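Local coordinates for protein phosphoribosylaminoimidazole carboxylase, ATPase subunit (Thermus thermophilus, PDB 3AW8) that probably catalyses the ATP-dependent carboxylation of 5-aminoimidazole ribonucleotide with bicarbonate, a step of de novo purine biosynthesis, and is seen here with bound adenosine monophosphate, at residues F67-V72 against V93-L98; Q105-P110 against L231-A236; L132-K137 against L169-F174; Q223-A228 against G251-F256. All coordinates share one frame; numbering follows the deposited sequence.

Contact 1. Residues F67-V72 against V93-L98; sequences FENVPV and VAQDRL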
loop_
_atom_site.group_PDB
_atom_site.type_symbol
_atom_site.label_atom_id
_atom_site.label_comp_id
_atom_site.label_asym_id
_atom_site.label_seq_id
_atom_site.Cartn_x
_atom_site.Cartn_y
_atom_site.Cartn_z
ATOM N N PHE A 67 -8.946 11.505 -14.463
ATOM C CA PHE A 67 -9.410 11.260 -15.823
ATOM C C PHE A 67 -8.831 12.393 -16.676
ATOM O O PHE A 67 -9.299 13.525 -16.595
ATOM C CB PHE A 67 -10.935 11.299 -15.809
ATOM C CG PHE A 67 -11.571 11.196 -17.156
ATOM C CD1 PHE A 67 -12.881 11.617 -17.337
ATOM C CD2 PHE A 67 -10.881 10.665 -18.240
ATOM C CE1 PHE A 67 -13.504 11.515 -18.572
ATOM C CE2 PHE A 67 -11.500 10.557 -19.491
ATOM C CZ PHE A 67 -12.814 10.985 -19.651
ATOM N N GLU A 68 -7.824 12.094 -17.497
ATOM C CA GLU A 68 -7.157 13.124 -18.313
ATOM C C GLU A 68 -8.011 13.894 -19.325
ATOM O O GLU A 68 -7.658 15.014 -19.713
ATOM C CB GLU A 68 -5.949 12.534 -19.055
ATOM C CG GLU A 68 -4.896 13.593 -19.420
ATOM C CD GLU A 68 -3.833 13.083 -20.387
ATOM O OE1 GLU A 68 -3.505 11.875 -20.332
ATOM O OE2 GLU A 68 -3.319 13.894 -21.196
ATOM N N ASN A 69 -9.112 13.297 -19.771
ATOM C CA ASN A 69 -9.970 13.972 -20.726
ATOM C C ASN A 69 -11.197 14.579 -20.075
ATOM O O ASN A 69 -12.175 14.898 -20.753
ATOM C CB ASN A 69 -10.395 13.023 -21.840
ATOM C CG ASN A 69 -9.398 12.989 -22.968
ATOM O OD1 ASN A 69 -8.593 13.911 -23.120
ATOM N ND2 ASN A 69 -9.449 11.936 -23.779
ATOM N N VAL A 70 -11.148 14.736 -18.757
ATOM C CA VAL A 70 -12.264 15.332 -18.048
ATOM C C VAL A 70 -12.515 16.711 -18.654
ATOM O O VAL A 70 -11.567 17.436 -18.975
ATOM C CB VAL A 70 -11.951 15.492 -16.549
ATOM C CG1 VAL A 70 -10.829 16.512 -16.345
ATOM C CG2 VAL A 70 -13.208 15.903 -15.807
ATOM N N PRO A 71 -13.797 17.081 -18.841
ATOM C CA PRO A 71 -14.169 18.381 -19.411
ATOM C C PRO A 71 -13.585 19.495 -18.564
ATOM O O PRO A 71 -13.894 19.591 -17.384
ATOM C CB PRO A 71 -15.692 18.360 -19.343
ATOM C CG PRO A 71 -16.013 16.914 -19.510
ATOM C CD PRO A 71 -14.998 16.259 -18.601
ATOM N N VAL A 72 -12.738 20.330 -19.149
ATOM C CA VAL A 72 -12.137 21.420 -18.388
ATOM C C VAL A 72 -13.226 22.336 -17.812
ATOM O O VAL A 72 -13.003 23.058 -16.837
ATOM C CB VAL A 72 -11.181 22.251 -19.262
ATOM C CG1 VAL A 72 -11.970 23.067 -20.257
ATOM C CG2 VAL A 72 -10.326 23.144 -18.386
ATOM N N VAL A 93 -3.823 23.088 -21.530
ATOM C CA VAL A 93 -2.598 22.848 -22.277
ATOM C C VAL A 93 -2.479 21.398 -22.738
ATOM O O VAL A 93 -2.254 21.127 -23.916
ATOM C CB VAL A 93 -1.351 23.185 -21.418
ATOM C CG1 VAL A 93 -0.085 22.867 -22.189
ATOM C CG2 VAL A 93 -1.371 24.647 -21.018
ATOM N N ALA A 94 -2.644 20.468 -21.802
ATOM C CA ALA A 94 -2.506 19.041 -22.083
ATOM C C ALA A 94 -3.562 18.396 -22.972
ATOM O O ALA A 94 -3.327 17.325 -23.523
ATOM C CB ALA A 94 -2.414 18.274 -20.772
ATOM N N GLN A 95 -4.717 19.033 -23.119
ATOM C CA GLN A 95 -5.776 18.456 -23.929
ATOM C C GLN A 95 -5.769 18.879 -25.403
ATOM O O GLN A 95 -6.647 18.485 -26.172
ATOM C CB GLN A 95 -7.140 18.749 -23.287
ATOM C CG GLN A 95 -7.330 18.120 -21.910
ATOM C CD GLN A 95 -8.774 18.197 -21.411
ATOM O OE1 GLN A 95 -9.447 19.215 -21.572
ATOM N NE2 GLN A 95 -9.245 17.122 -20.790
ATOM N N ASP A 96 -4.778 19.670 -25.802
ATOM C CA ASP A 96 -4.670 20.105 -27.194
ATOM C C ASP A 96 -3.227 19.915 -27.649
ATOM O O ASP A 96 -2.326 20.612 -27.169
ATOM C CB ASP A 96 -5.047 21.576 -27.327
ATOM C CG ASP A 96 -5.147 22.017 -28.770
ATOM O OD1 ASP A 96 -4.349 21.531 -29.603
ATOM O OD2 ASP A 96 -6.020 22.858 -29.066
ATOM N N ARG A 97 -3.009 18.988 -28.579
ATOM C CA ARG A 97 -1.655 18.698 -29.052
ATOM C C ARG A 97 -0.853 19.919 -29.482
ATOM O O ARG A 97 0.336 20.022 -29.164
ATOM C CB ARG A 97 -1.685 17.678 -30.189
ATOM C CG ARG A 97 -2.034 16.273 -29.749
ATOM C CD ARG A 97 -1.655 15.272 -30.828
ATOM N NE ARG A 97 -1.769 13.882 -30.386
ATOM C CZ ARG A 97 -2.920 13.255 -30.158
ATOM N NH1 ARG A 97 -4.071 13.893 -30.332
ATOM N NH2 ARG A 97 -2.919 11.989 -29.757
ATOM N N LEU A 98 -1.490 20.839 -30.202
ATOM C CA LEU A 98 -0.798 22.041 -30.648
ATOM C C LEU A 98 -0.479 22.932 -29.456
ATOM O O LEU A 98 0.652 23.394 -29.296
ATOM C CB LEU A 98 -1.646 22.815 -31.660
ATOM C CG LEU A 98 -1.139 24.221 -32.022
ATOM C CD1 LEU A 98 0.328 24.186 -32.400
ATOM C CD2 LEU A 98 -1.955 24.767 -33.167
#

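Contact 2. Residues Q105-P110 against L231-A236; sequences QGLGVP and LRAMEA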
loop_
_atom_site.group_PDB
_atom_site.type_symbol
_atom_site.label_atom_id
_atom_site.label_comp_id
_atom_site.label_asym_id
_atom_site.label_seq_id
_atom_site.Cartn_x
_atom_site.Cartn_y
_atom_site.Cartn_z
ATOM N N GLN A 105 7.518 24.280 -26.430
ATOM C CA GLN A 105 8.421 24.899 -27.384
ATOM C C GLN A 105 8.757 26.292 -26.868
ATOM O O GLN A 105 9.862 26.789 -27.068
ATOM C CB GLN A 105 7.765 24.995 -28.763
ATOM C CG GLN A 105 8.514 25.899 -29.729
ATOM C CD GLN A 105 7.885 25.920 -31.106
ATOM O OE1 GLN A 105 8.067 24.995 -31.896
ATOM N NE2 GLN A 105 7.126 26.973 -31.397
ATOM N N GLY A 106 7.795 26.906 -26.185
ATOM C CA GLY A 106 7.998 28.233 -25.638
ATOM C C GLY A 106 8.816 28.255 -24.359
ATOM O O GLY A 106 9.308 29.302 -23.952
ATOM N N LEU A 107 8.952 27.104 -23.712
ATOM C CA LEU A 107 9.723 27.013 -22.477
ATOM C C LEU A 107 11.188 26.761 -22.796
ATOM O O LEU A 107 12.054 26.845 -21.924
ATOM C CB LEU A 107 9.187 25.882 -21.597
ATOM C CG LEU A 107 7.847 26.128 -20.908
ATOM C CD1 LEU A 107 7.400 24.858 -20.208
ATOM C CD2 LEU A 107 7.992 27.272 -19.912
ATOM N N GLY A 108 11.459 26.449 -24.058
ATOM C CA GLY A 108 12.824 26.197 -24.471
ATOM C C GLY A 108 13.167 24.723 -24.472
ATOM O O GLY A 108 14.340 24.355 -24.395
ATOM N N VAL A 109 12.148 23.873 -24.558
ATOM C CA VAL A 109 12.384 22.437 -24.573
ATOM C C VAL A 109 12.134 21.886 -25.978
ATOM O O VAL A 109 11.133 22.206 -26.623
ATOM C CB VAL A 109 11.483 21.690 -23.531
ATOM C CG1 VAL A 109 11.428 22.472 -22.226
ATOM C CG2 VAL A 109 10.095 21.482 -24.080
ATOM N N PRO A 110 13.065 21.062 -26.475
ATOM C CA PRO A 110 12.987 20.446 -27.801
ATOM C C PRO A 110 11.694 19.673 -28.045
ATOM O O PRO A 110 11.192 18.986 -27.160
ATOM C CB PRO A 110 14.208 19.532 -27.822
ATOM C CG PRO A 110 15.191 20.273 -26.974
ATOM C CD PRO A 110 14.338 20.724 -25.815
ATOM N N LEU A 231 10.959 21.291 -14.395
ATOM C CA LEU A 231 10.872 22.406 -13.462
ATOM C C LEU A 231 10.278 23.615 -14.176
ATOM O O LEU A 231 9.431 24.338 -13.631
ATOM C CB LEU A 231 12.262 22.756 -12.930
ATOM C CG LEU A 231 12.376 23.053 -11.433
ATOM C CD1 LEU A 231 13.785 23.520 -11.132
ATOM C CD2 LEU A 231 11.365 24.104 -11.019
ATOM N N ARG A 232 10.725 23.831 -15.407
ATOM C CA ARG A 232 10.236 24.954 -16.181
ATOM C C ARG A 232 8.732 24.849 -16.398
ATOM O O ARG A 232 7.997 25.813 -16.190
ATOM C CB ARG A 232 10.981 25.038 -17.520
ATOM C CG ARG A 232 12.436 25.486 -17.369
ATOM C CD ARG A 232 12.919 26.293 -18.582
ATOM N NE ARG A 232 13.491 25.464 -19.642
ATOM C CZ ARG A 232 14.686 24.882 -19.572
ATOM N NH1 ARG A 232 15.446 25.036 -18.490
ATOM N NH2 ARG A 232 15.121 24.144 -20.585
ATOM N N ALA A 233 8.278 23.669 -16.794
ATOM C CA ALA A 233 6.859 23.445 -17.039
ATOM C C ALA A 233 6.006 23.654 -15.786
ATOM O O ALA A 233 5.008 24.383 -15.820
ATOM C CB ALA A 233 6.644 22.042 -17.591
ATOM N N MET A 234 6.396 23.022 -14.681
ATOM C CA MET A 234 5.637 23.144 -13.438
ATOM C C MET A 234 5.512 24.579 -12.923
ATOM O O MET A 234 4.428 25.005 -12.524
ATOM C CB MET A 234 6.248 22.259 -12.345
ATOM C CG MET A 234 6.136 20.767 -12.616
ATOM S SD MET A 234 6.654 19.776 -11.205
ATOM C CE MET A 234 8.374 19.486 -11.572
ATOM N N GLU A 235 6.616 25.323 -12.930
ATOM C CA GLU A 235 6.596 26.703 -12.452
ATOM C C GLU A 235 5.837 27.612 -13.400
ATOM O O GLU A 235 5.172 28.552 -12.974
ATOM C CB GLU A 235 8.018 27.210 -12.254
ATOM C CG GLU A 235 8.796 26.354 -11.279
ATOM C CD GLU A 235 10.064 27.014 -10.799
ATOM O OE1 GLU A 235 10.920 27.349 -11.648
ATOM O OE2 GLU A 235 10.200 27.193 -9.567
ATOM N N ALA A 236 5.928 27.324 -14.690
ATOM C CA ALA A 236 5.221 28.110 -15.685
ATOM C C ALA A 236 3.715 27.985 -15.479
ATOM O O ALA A 236 2.972 28.929 -15.730
ATOM C CB ALA A 236 5.588 27.634 -17.085
#

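Contact 3. Residues L132-K137 against L169-F174; sequences LPALLK and LILEGF. With AMP (adenosine monophosphate), chain C.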
loop_
_atom_site.group_PDB
_atom_site.type_symbol
_atom_site.label_atom_id
_atom_site.label_comp_id
_atom_site.label_asym_id
_atom_site.label_seq_id
_atom_site.Cartn_x
_atom_site.Cartn_y
_atom_site.Cartn_z
ATOM N N LEU A 132 9.204 14.091 -43.945
ATOM C CA LEU A 132 8.455 12.938 -44.428
ATOM C C LEU A 132 9.331 11.693 -44.351
ATOM O O LEU A 132 10.497 11.721 -44.739
ATOM C CB LEU A 132 7.999 13.157 -45.873
ATOM C CG LEU A 132 6.500 13.368 -46.095
ATOM C CD1 LEU A 132 6.223 13.600 -47.574
ATOM C CD2 LEU A 132 5.738 12.153 -45.597
ATOM N N PRO A 133 8.781 10.581 -43.833
ATOM C CA PRO A 133 7.408 10.458 -43.330
ATOM C C PRO A 133 7.114 11.379 -42.147
ATOM O O PRO A 133 7.982 12.125 -41.688
ATOM C CB PRO A 133 7.318 8.981 -42.950
ATOM C CG PRO A 133 8.214 8.331 -43.958
ATOM C CD PRO A 133 9.413 9.254 -43.940
ATOM N N ALA A 134 5.880 11.324 -41.661
ATOM C CA ALA A 134 5.469 12.146 -40.535
ATOM C C ALA A 134 4.094 11.704 -40.059
ATOM O O ALA A 134 3.475 10.820 -40.657
ATOM C CB ALA A 134 5.442 13.613 -40.942
ATOM N N LEU A 135 3.621 12.312 -38.976
ATOM C CA LEU A 135 2.310 11.973 -38.442
ATOM C C LEU A 135 1.345 13.137 -38.518
ATOM O O LEU A 135 1.727 14.300 -38.384
ATOM C CB LEU A 135 2.403 11.522 -36.988
ATOM C CG LEU A 135 3.167 10.247 -36.662
ATOM C CD1 LEU A 135 4.661 10.501 -36.792
ATOM C CD2 LEU A 135 2.820 9.816 -35.251
ATOM N N LEU A 136 0.083 12.798 -38.737
ATOM C CA LEU A 136 -0.981 13.780 -38.813
ATOM C C LEU A 136 -2.002 13.301 -37.795
ATOM O O LEU A 136 -2.568 12.213 -37.945
ATOM C CB LEU A 136 -1.603 13.786 -40.208
ATOM C CG LEU A 136 -2.561 14.932 -40.526
ATOM C CD1 LEU A 136 -1.779 16.240 -40.581
ATOM C CD2 LEU A 136 -3.254 14.667 -41.851
ATOM N N LYS A 137 -2.226 14.093 -36.753
ATOM C CA LYS A 137 -3.179 13.703 -35.721
ATOM C C LYS A 137 -4.103 14.814 -35.247
ATOM O O LYS A 137 -3.745 15.993 -35.255
ATOM C CB LYS A 137 -2.433 13.100 -34.528
ATOM C CG LYS A 137 -1.033 13.649 -34.325
ATOM C CD LYS A 137 -0.267 12.820 -33.306
ATOM C CE LYS A 137 1.202 13.190 -33.295
ATOM N NZ LYS A 137 1.976 12.378 -32.318
ATOM N N LEU A 169 -6.182 19.661 -36.947
ATOM C CA LEU A 169 -5.197 18.594 -36.903
ATOM C C LEU A 169 -3.793 19.173 -36.784
ATOM O O LEU A 169 -3.579 20.369 -36.991
ATOM C CB LEU A 169 -5.307 17.743 -38.166
ATOM C CG LEU A 169 -6.719 17.270 -38.532
ATOM C CD1 LEU A 169 -6.673 16.517 -39.851
ATOM C CD2 LEU A 169 -7.283 16.388 -37.430
ATOM N N ILE A 170 -2.837 18.319 -36.445
ATOM C CA ILE A 170 -1.457 18.756 -36.298
ATOM C C ILE A 170 -0.516 17.830 -37.065
ATOM O O ILE A 170 -0.717 16.614 -37.104
ATOM C CB ILE A 170 -1.050 18.795 -34.807
ATOM C CG1 ILE A 170 0.394 19.273 -34.672
ATOM C CG2 ILE A 170 -1.235 17.426 -34.182
ATOM C CD1 ILE A 170 0.831 19.478 -33.244
ATOM N N LEU A 171 0.504 18.416 -37.682
ATOM C CA LEU A 171 1.472 17.647 -38.455
ATOM C C LEU A 171 2.771 17.574 -37.663
ATOM O O LEU A 171 3.374 18.599 -37.339
ATOM C CB LEU A 171 1.704 18.322 -39.819
ATOM C CG LEU A 171 2.313 17.558 -41.009
ATOM C CD1 LEU A 171 3.776 17.237 -40.748
ATOM C CD2 LEU A 171 1.516 16.287 -41.264
ATOM N N GLU A 172 3.180 16.353 -37.336
ATOM C CA GLU A 172 4.405 16.125 -36.578
ATOM C C GLU A 172 5.402 15.338 -37.407
ATOM O O GLU A 172 5.049 14.348 -38.050
ATOM C CB GLU A 172 4.117 15.352 -35.282
ATOM C CG GLU A 172 3.636 16.203 -34.110
ATOM C CD GLU A 172 3.494 15.401 -32.818
ATOM O OE1 GLU A 172 4.466 14.714 -32.425
ATOM O OE2 GLU A 172 2.413 15.465 -32.191
ATOM N N GLY A 173 6.652 15.781 -37.383
ATOM C CA GLY A 173 7.676 15.092 -38.138
ATOM C C GLY A 173 8.109 13.817 -37.446
ATOM O O GLY A 173 8.665 13.867 -36.348
ATOM N N PHE A 174 7.843 12.676 -38.080
ATOM C CA PHE A 174 8.221 11.375 -37.530
ATOM C C PHE A 174 9.621 11.475 -36.945
ATOM O O PHE A 174 10.501 12.099 -37.533
ATOM C CB PHE A 174 8.217 10.311 -38.629
ATOM C CG PHE A 174 8.594 8.935 -38.150
ATOM C CD1 PHE A 174 7.611 8.014 -37.793
ATOM C CD2 PHE A 174 9.934 8.563 -38.044
ATOM C CE1 PHE A 174 7.956 6.736 -37.336
ATOM C CE2 PHE A 174 10.291 7.291 -37.589
ATOM C CZ PHE A 174 9.297 6.375 -37.234
HETATM P P AMP C . -0.042 9.087 -28.576
HETATM O O1P AMP C . -0.124 8.850 -27.110
HETATM O O2P AMP C . 1.055 10.236 -28.876
HETATM O O3P AMP C . -1.482 9.558 -29.124
HETATM O "O5'" AMP C . 0.381 7.713 -29.335
HETATM C "C5'" AMP C . 1.687 7.317 -28.876
HETATM C "C4'" AMP C . 2.233 6.189 -29.773
HETATM O "O4'" AMP C . 2.462 6.659 -31.143
HETATM C "C3'" AMP C . 3.576 5.647 -29.250
HETATM O "O3'" AMP C . 3.611 4.217 -29.352
HETATM C "C2'" AMP C . 4.643 6.325 -30.121
HETATM O "O2'" AMP C . 5.739 5.438 -30.382
HETATM C "C1'" AMP C . 3.902 6.741 -31.412
HETATM N N9 AMP C . 4.278 8.121 -31.811
HETATM C C8 AMP C . 3.653 9.283 -31.435
HETATM N N7 AMP C . 4.244 10.313 -31.968
HETATM C C5 AMP C . 5.281 9.894 -32.720
HETATM C C6 AMP C . 6.265 10.534 -33.521
HETATM N N6 AMP C . 6.281 11.913 -33.649
HETATM N N1 AMP C . 7.186 9.772 -34.155
HETATM C C2 AMP C . 7.188 8.435 -34.044
HETATM N N3 AMP C . 6.280 7.796 -33.302
HETATM C C4 AMP C . 5.322 8.474 -32.631
#

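Contact 4. Residues Q223-A228 against G251-F256; sequences QKKAEA and GEELLF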
loop_
_atom_site.group_PDB
_atom_site.type_symbol
_atom_site.label_atom_id
_atom_site.label_comp_id
_atom_site.label_asym_id
_atom_site.label_seq_id
_atom_site.Cartn_x
_atom_site.Cartn_y
_atom_site.Cartn_z
ATOM N N GLN A 223 19.272 12.897 -16.677
ATOM C CA GLN A 223 18.347 13.119 -15.567
ATOM C C GLN A 223 18.120 14.606 -15.338
ATOM O O GLN A 223 16.983 15.085 -15.374
ATOM C CB GLN A 223 18.882 12.489 -14.276
ATOM C CG GLN A 223 18.176 11.202 -13.874
ATOM C CD GLN A 223 16.707 11.413 -13.547
ATOM O OE1 GLN A 223 15.882 10.542 -13.793
ATOM N NE2 GLN A 223 16.380 12.565 -12.981
ATOM N N LYS A 224 19.207 15.334 -15.097
ATOM C CA LYS A 224 19.124 16.767 -14.859
ATOM C C LYS A 224 18.426 17.471 -16.014
ATOM O O LYS A 224 17.678 18.430 -15.813
ATOM C CB LYS A 224 20.529 17.340 -14.665
ATOM C CG LYS A 224 20.981 17.428 -13.211
ATOM C CD LYS A 224 20.898 16.086 -12.494
ATOM C CE LYS A 224 21.313 16.222 -11.030
ATOM N NZ LYS A 224 20.503 17.245 -10.303
ATOM N N LYS A 225 18.677 16.980 -17.223
ATOM C CA LYS A 225 18.091 17.541 -18.435
ATOM C C LYS A 225 16.564 17.480 -18.319
ATOM O O LYS A 225 15.874 18.502 -18.417
ATOM C CB LYS A 225 18.585 16.739 -19.653
ATOM C CG LYS A 225 18.475 17.441 -21.016
ATOM C CD LYS A 225 19.244 16.648 -22.089
ATOM C CE LYS A 225 19.222 17.309 -23.471
ATOM N NZ LYS A 225 17.888 17.286 -24.145
ATOM N N ALA A 226 16.050 16.271 -18.095
ATOM C CA ALA A 226 14.618 16.042 -17.952
ATOM C C ALA A 226 14.042 16.837 -16.785
ATOM O O ALA A 226 13.001 17.482 -16.908
ATOM C CB ALA A 226 14.355 14.556 -17.747
ATOM N N GLU A 227 14.726 16.790 -15.650
ATOM C CA GLU A 227 14.265 17.506 -14.475
ATOM C C GLU A 227 14.193 19.004 -14.737
ATOM O O GLU A 227 13.278 19.682 -14.267
ATOM C CB GLU A 227 15.185 17.212 -13.290
ATOM C CG GLU A 227 15.156 15.758 -12.855
ATOM C CD GLU A 227 15.895 15.520 -11.553
ATOM O OE1 GLU A 227 15.602 16.233 -10.575
ATOM O OE2 GLU A 227 16.762 14.621 -11.501
ATOM N N ALA A 228 15.157 19.514 -15.497
ATOM C CA ALA A 228 15.209 20.931 -15.827
ATOM C C ALA A 228 13.983 21.325 -16.652
ATOM O O ALA A 228 13.310 22.323 -16.361
ATOM C CB ALA A 228 16.479 21.228 -16.596
ATOM N N GLY A 251 19.653 9.758 -29.259
ATOM C CA GLY A 251 21.029 9.993 -28.871
ATOM C C GLY A 251 21.088 10.412 -27.415
ATOM O O GLY A 251 20.933 9.589 -26.512
ATOM N N GLU A 252 21.321 11.699 -27.191
ATOM C CA GLU A 252 21.389 12.255 -25.849
ATOM C C GLU A 252 20.461 13.451 -25.797
ATOM O O GLU A 252 20.607 14.347 -24.959
ATOM C CB GLU A 252 22.816 12.681 -25.506
ATOM C CG GLU A 252 23.721 11.521 -25.131
ATOM C CD GLU A 252 23.173 10.708 -23.964
ATOM O OE1 GLU A 252 22.998 11.278 -22.860
ATOM O OE2 GLU A 252 22.915 9.498 -24.152
ATOM N N GLU A 253 19.500 13.455 -26.711
ATOM C CA GLU A 253 18.523 14.524 -26.782
ATOM C C GLU A 253 17.141 14.051 -26.360
ATOM O O GLU A 253 16.771 12.891 -26.568
ATOM C CB GLU A 253 18.473 15.100 -28.199
ATOM C CG GLU A 253 19.640 16.015 -28.500
ATOM C CD GLU A 253 19.794 17.097 -27.441
ATOM O OE1 GLU A 253 18.829 17.873 -27.240
ATOM O OE2 GLU A 253 20.874 17.166 -26.810
ATOM N N LEU A 254 16.393 14.961 -25.748
ATOM C CA LEU A 254 15.043 14.680 -25.289
ATOM C C LEU A 254 14.077 15.609 -26.017
ATOM O O LEU A 254 14.232 16.830 -25.972
ATOM C CB LEU A 254 14.928 14.918 -23.778
ATOM C CG LEU A 254 15.715 14.053 -22.790
ATOM C CD1 LEU A 254 15.467 14.557 -21.378
ATOM C CD2 LEU A 254 15.293 12.597 -22.915
ATOM N N LEU A 255 13.092 15.024 -26.692
ATOM C CA LEU A 255 12.085 15.796 -27.414
ATOM C C LEU A 255 10.722 15.583 -26.746
ATOM O O LEU A 255 10.208 14.462 -26.712
ATOM C CB LEU A 255 12.007 15.337 -28.871
ATOM C CG LEU A 255 13.308 15.262 -29.673
ATOM C CD1 LEU A 255 13.000 14.770 -31.078
ATOM C CD2 LEU A 255 13.979 16.626 -29.713
ATOM N N PHE A 256 10.142 16.654 -26.211
ATOM C CA PHE A 256 8.843 16.560 -25.555
ATOM C C PHE A 256 7.802 15.944 -26.474
ATOM O O PHE A 256 7.612 16.407 -27.592
ATOM C CB PHE A 256 8.358 17.945 -25.128
ATOM C CG PHE A 256 6.916 17.970 -24.696
ATOM C CD1 PHE A 256 6.546 17.541 -23.427
ATOM C CD2 PHE A 256 5.920 18.389 -25.573
ATOM C CE1 PHE A 256 5.200 17.530 -23.039
ATOM C CE2 PHE A 256 4.576 18.379 -25.193
ATOM C CZ PHE A 256 4.218 17.949 -23.925
#

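Contact 1. Residues F67-V72 against V93-L98
Gln95 pushes its side-chain amide into the curve of the loop 67-72, where NE2 donates to two backbone carbonyls at once: Gln95 NE2 lies 2.8 Å from Glu68 O and 3.0 Å from Val70 O. The first bond keeps close to the amide plane of Gln95; at the second the donor stands above the carbonyl plane of Val70, 37° out of it. With CG anti to the carbonyl carbon (chi1 -63°), the extended chain carries the amide across to the loop backbone. Its two bonds tie together the middle and the last residue of the type I turn from Phe67 to Val70, and probably help to hold its shape.

Around this close-fitting centre the contact thins out. Asn69, on the solvent side, brings OD1 only to 4.0 Å from Gln95 NE2, the two amides inclined by 56°. Val72 CB stays 4.2 Å from Gln95 OE1. Glu68 passes Ala94 at a similar remove and spends its carboxylate on a salt bridge with Arg262.

The loop follows strand 62-65 of the parallel sheet in the Rossmann-like preATP-grasp domain and lies close to the nucleotide site, where Arg97 binds the AMP phosphate.

Contact 2. Residues Q105-P110 against L231-A236
Leu107 and Arg232 carry a contact between the end of one helix and the flank of another, part apolar, part polar, in which the last turn of helix 97-107 rests on helix 220-237. The two methyls of Leu107 divide the work. CD1 sits over the backbone of Ala233, where Leu107 CD1 lies 3.5 Å from Ala233 CA, while the other branch reaches a turn further along, Leu107 CD2 lying 3.7 Å from Ala236 CB. Small residues at both places let the leucine come close to the helix backbone.

Beside this apolar patch Arg232 reaches across to the C-terminal end of helix 97-107. Its chain bends at chi2 and again at chi3 (-89°), which brings Arg232 NE to 3.0 Å from Leu107 O in a weak, bent hydrogen bond, with 130° at the hydrogen. The carbonyl belongs to the final helical turn, which closes in a Schellman motif at Gly108. Gly108 has a positive phi, at which a CB would collide with Leu107 O, so a residue without a side chain suits the position. Arg232 NH2 stays 3.9 Å from Gly108 O, near but unbonded.

Beyond the two segments, Phe104 of helix 97-107 lies against Ala233 and Val109, and Phe103 against Ala236. Val109 also meets Tyr229 and Phe256, Pro110 joins strand 253-260 through its backbone, and Met234 packs on strand 179-187.

Contact 3. Residues L132-K137 against L169-F174
Leu135 N and Glu172 O form a nearly straight hydrogen bond of 2.7 Å, 168° at the hydrogen, which the matching bond from Glu172 N to Leu135 O repeats at 2.7 Å. Two residues along, Lys137 and Ile170 make a second hydrogen-bonded pair, with Lys137 N 3.0 Å from Ile170 O and Ile170 N also bonded to Lys137 O. Between them Leu136 faces Leu171 in a non-hydrogen-bonded pair, and their branched ends meet, together with Ala134, on the sheet face that they share with Val117 and that helix 154-161 covers.

These are the two inner strands of the four-stranded antiparallel sheet of the ATP-grasp domain, and the other face of the sheet holds the adenine of AMP. Leu135 spreads both methyls under the base: its CG is anti to the carbonyl carbon (chi1 -64°), and Leu135 CD2 lies 3.5 Å from AMP C5, with CD1 beneath C6. Phe174 turns one ring face to the edge atom C2 of the base, Phe174 CE1 being 3.8 Å from AMP C2.

Lys137 runs alongside Ile170 and ends between base and acid, Lys137 NZ 3.1 Å from AMP N7 in a weak hydrogen bond and paired with Glu172 in a salt bridge, whose carboxylate oxygen OE2 is less surely placed. A methionine in its place would probably leave N7 without this donor and Glu172 without its positive mate within the sheet. Lys101 offers the other carboxylate oxygen, Glu172 OE1, a long, weak ion pair.

Contact 4. Residues Q223-A228 against G251-F256
Lys225 stretches from helix 220-237 toward the start of strand 253-260, and each part of its chain meets something different. CB and CG pass one methyl of Leu254, Lys225 CB being 4.2 Å from Leu254 CD1. With CG anti to the backbone N (chi1 -160°) the chain runs out extended toward the strand as far as CE. CD and CE then draw near a backbone carbonyl, Lys225 CE lying 3.6 Å from Glu252 O. A final bend (chi4 -70°) turns the ammonium so that Lys225 NZ stands 3.3 Å from Glu253 OE1, a salt bridge with a weak hydrogen bond; its firmer bond goes to Tyr229 OH on the same helix.

Leu254 slides past the lysine in the opposite direction and enters the helix side, where Leu254 CD1 is 3.8 Å from Ala226 CB, with Leu222 and Tyr229 also touching it. The helix and strand segments run roughly alongside, 24° apart, their axes 9.5 Å from each other. An alanine in place of this lysine is likely to uncover the flank of Leu254 and leave Glu253 without this positive partner. The chemistry implies apolar packing of a buried leucine on the helix, flanked by a lysine whose ammonium bonds to Tyr229 OH of its own helix and makes a weaker ion pair with the strand.

Overall arrangement
From the N terminus, contact 1 closes first, a short, helix-filled loop between the end of strand 62-65 and helices 88-94 and 97-107 in the preATP-grasp region. Helix 97-107 then leads into contact 2, whose long loop returns only at helix 220-237. Contact 3 is nested inside that loop and pairs the inner strands of the small antiparallel sheet. Contact 4, between helix 220-237 and strand 253-260, crosses contact 2, since their segments alternate. Contacts 2 and 4 also touch directly, through Pro110 and Phe256. Arg97 packs on Lys137 and Ile170, so that contact 1 meets contact 3 where AMP is bound.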